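Local structure of membrane protein (Acinetobacter baumannii AB307-0294, 5DL5) at residues E217-N222 and G241-F246. The protein forms an outer-membrane beta-barrel of the OprD porin family that probably lets small molecules, antibiotics among them, into the cell. Numbering follows the deposited sequence.
Sequences ERHYAN and GYHTKF
Y220 lays CD1 over one face of the Y242 ring, 3.4 Å from Y242 CZ and offset toward the rim, with the two ring planes turned 51° apart. The tyrosines start from a non-hydrogen-bonded antiparallel pair; their different first torsions (169° for Y220, -61° for Y242) swing the rings towards each other across it. On the other flank of Y242, the aliphatic part of R218 brings CD within 3.8 Å of Y242 CD2. T244 runs alongside that arginine, its small branch fitting beside the long chain, with OG1 3.3 Å from R218 CD. The polar ends reach loops that, as in other porins, probably fold into the barrel: Y242 OH hydrogen-bonds to P133 O and Y317 N, while R218 has a hydrogen bond from NH2 to V134 O and a salt bridge from NH1 to D311. On the opposite face E217 and K245 lie side by side, with a salt bridge of 3.4 Å between E217 OE1 and K245 NZ. Six backbone hydrogen bonds join the two segments of this hairpin. One face thus combines aromatic packing with buried polar ends satisfied by loops, D311 probably stabilising the charge on R218; on the other, K245 probably offsets some repulsion between E217 and nearby D211.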
loop_
_atom_site.group_PDB
_atom_site.type_symbol
_atom_site.label_atom_id
_atom_site.label_comp_id
_atom_site.label_asym_id
_atom_site.label_seq_id
_atom_site.Cartn_x
_atom_site.Cartn_y
_atom_site.Cartn_z
ATOM N N GLU A 217 -2.134 3.265 17.863
ATOM C CA GLU A 217 -2.736 1.956 17.950
ATOM C C GLU A 217 -3.721 1.868 16.827
ATOM O O GLU A 217 -4.440 2.853 16.530
ATOM C CB GLU A 217 -3.399 1.714 19.346
ATOM C CG GLU A 217 -2.411 1.928 20.462
ATOM C CD GLU A 217 -3.018 1.897 21.885
ATOM O OE1 GLU A 217 -4.248 2.231 22.126
ATOM O OE2 GLU A 217 -2.190 1.586 22.786
ATOM N N ARG A 218 -3.728 0.731 16.159
ATOM C CA ARG A 218 -4.567 0.571 15.003
ATOM C C ARG A 218 -5.087 -0.835 14.869
ATOM O O ARG A 218 -4.331 -1.789 15.099
ATOM C CB ARG A 218 -3.817 0.995 13.741
ATOM C CG ARG A 218 -4.626 0.854 12.470
ATOM C CD ARG A 218 -4.142 1.837 11.383
ATOM N NE ARG A 218 -2.925 1.469 10.858
ATOM C CZ ARG A 218 -1.980 2.306 10.322
ATOM N NH1 ARG A 218 -2.050 3.632 10.351
ATOM N NH2 ARG A 218 -0.878 1.742 9.932
ATOM N N HIS A 219 -6.386 -0.952 14.603
ATOM C CA HIS A 219 -6.983 -2.225 14.299
ATOM C C HIS A 219 -7.649 -2.208 12.953
ATOM O O HIS A 219 -8.169 -1.160 12.549
ATOM C CB HIS A 219 -7.953 -2.597 15.436
ATOM C CG HIS A 219 -7.282 -2.719 16.786
ATOM N ND1 HIS A 219 -7.146 -1.658 17.654
ATOM C CD2 HIS A 219 -6.642 -3.763 17.371
ATOM C CE1 HIS A 219 -6.495 -2.050 18.733
ATOM N NE2 HIS A 219 -6.168 -3.316 18.576
ATOM N N TYR A 220 -7.694 -3.356 12.286
ATOM C CA TYR A 220 -8.292 -3.492 10.942
ATOM C C TYR A 220 -9.136 -4.760 11.022
ATOM O O TYR A 220 -8.731 -5.762 11.614
ATOM C CB TYR A 220 -7.232 -3.682 9.863
ATOM C CG TYR A 220 -7.728 -4.084 8.464
ATOM C CD1 TYR A 220 -8.170 -3.129 7.554
ATOM C CD2 TYR A 220 -7.732 -5.392 8.088
ATOM C CE1 TYR A 220 -8.600 -3.474 6.323
ATOM C CE2 TYR A 220 -8.234 -5.757 6.846
ATOM C CZ TYR A 220 -8.567 -4.781 5.968
ATOM O OH TYR A 220 -9.016 -5.081 4.742
ATOM N N ALA A 221 -10.292 -4.731 10.374
ATOM C CA ALA A 221 -11.124 -5.924 10.176
ATOM C C ALA A 221 -11.613 -5.933 8.714
ATOM O O ALA A 221 -11.875 -4.883 8.134
ATOM C CB ALA A 221 -12.368 -5.829 11.109
ATOM N N ASN A 222 -11.849 -7.116 8.176
ATOM C CA ASN A 222 -12.435 -7.259 6.835
ATOM C C ASN A 222 -13.300 -8.510 6.815
ATOM O O ASN A 222 -13.005 -9.545 7.455
ATOM C CB ASN A 222 -11.354 -7.361 5.768
ATOM C CG ASN A 222 -11.891 -7.762 4.387
ATOM O OD1 ASN A 222 -11.858 -8.906 4.019
ATOM N ND2 ASN A 222 -12.327 -6.810 3.627
ATOM N N GLY A 241 -12.669 -1.997 7.532
ATOM C CA GLY A 241 -12.457 -0.783 8.315
ATOM C C GLY A 241 -11.233 -0.702 9.255
ATOM O O GLY A 241 -10.626 -1.713 9.538
ATOM N N TYR A 242 -10.805 0.534 9.534
ATOM C CA TYR A 242 -9.770 0.739 10.555
ATOM C C TYR A 242 -10.286 1.612 11.709
ATOM O O TYR A 242 -11.033 2.617 11.532
ATOM C CB TYR A 242 -8.552 1.454 10.017
ATOM C CG TYR A 242 -7.793 0.786 8.921
ATOM C CD1 TYR A 242 -8.107 1.041 7.599
ATOM C CD2 TYR A 242 -6.653 0.011 9.222
ATOM C CE1 TYR A 242 -7.320 0.497 6.567
ATOM C CE2 TYR A 242 -5.929 -0.628 8.236
ATOM C CZ TYR A 242 -6.261 -0.350 6.885
ATOM O OH TYR A 242 -5.511 -0.913 5.944
ATOM N N HIS A 243 -9.802 1.244 12.865
ATOM C CA HIS A 243 -9.844 2.104 14.040
ATOM C C HIS A 243 -8.408 2.521 14.467
ATOM O O HIS A 243 -7.582 1.648 14.774
ATOM C CB HIS A 243 -10.571 1.361 15.135
ATOM C CG HIS A 243 -10.512 2.042 16.455
ATOM N ND1 HIS A 243 -11.320 3.108 16.761
ATOM C CD2 HIS A 243 -9.669 1.892 17.507
ATOM C CE1 HIS A 243 -11.063 3.522 17.997
ATOM N NE2 HIS A 243 -10.047 2.812 18.461
ATOM N N THR A 244 -8.152 3.820 14.559
ATOM C CA THR A 244 -6.823 4.310 14.909
ATOM C C THR A 244 -6.874 5.298 16.029
ATOM O O THR A 244 -7.609 6.283 16.018
ATOM C CB THR A 244 -6.161 5.015 13.701
ATOM O OG1 THR A 244 -6.178 4.152 12.598
ATOM C CG2 THR A 244 -4.630 5.438 14.023
ATOM N N LYS A 245 -6.070 5.069 17.033
ATOM C CA LYS A 245 -5.853 6.016 18.091
ATOM C C LYS A 245 -4.422 6.510 17.975
ATOM O O LYS A 245 -3.432 5.731 18.092
ATOM C CB LYS A 245 -6.075 5.400 19.485
ATOM C CG LYS A 245 -6.085 6.490 20.534
ATOM C CD LYS A 245 -6.451 5.961 21.914
ATOM C CE LYS A 245 -5.344 5.000 22.378
ATOM N NZ LYS A 245 -5.085 5.036 23.846
ATOM N N PHE A 246 -4.329 7.786 17.710
ATOM C CA PHE A 246 -3.060 8.457 17.593
ATOM C C PHE A 246 -2.659 8.956 18.931
ATOM O O PHE A 246 -3.461 9.595 19.657
ATOM C CB PHE A 246 -3.149 9.685 16.612
ATOM C CG PHE A 246 -3.360 9.300 15.207
ATOM C CD1 PHE A 246 -2.274 8.989 14.383
ATOM C CD2 PHE A 246 -4.603 9.227 14.687
ATOM C CE1 PHE A 246 -2.483 8.631 13.049
ATOM C CE2 PHE A 246 -4.832 8.889 13.347
ATOM C CZ PHE A 246 -3.752 8.577 12.519
#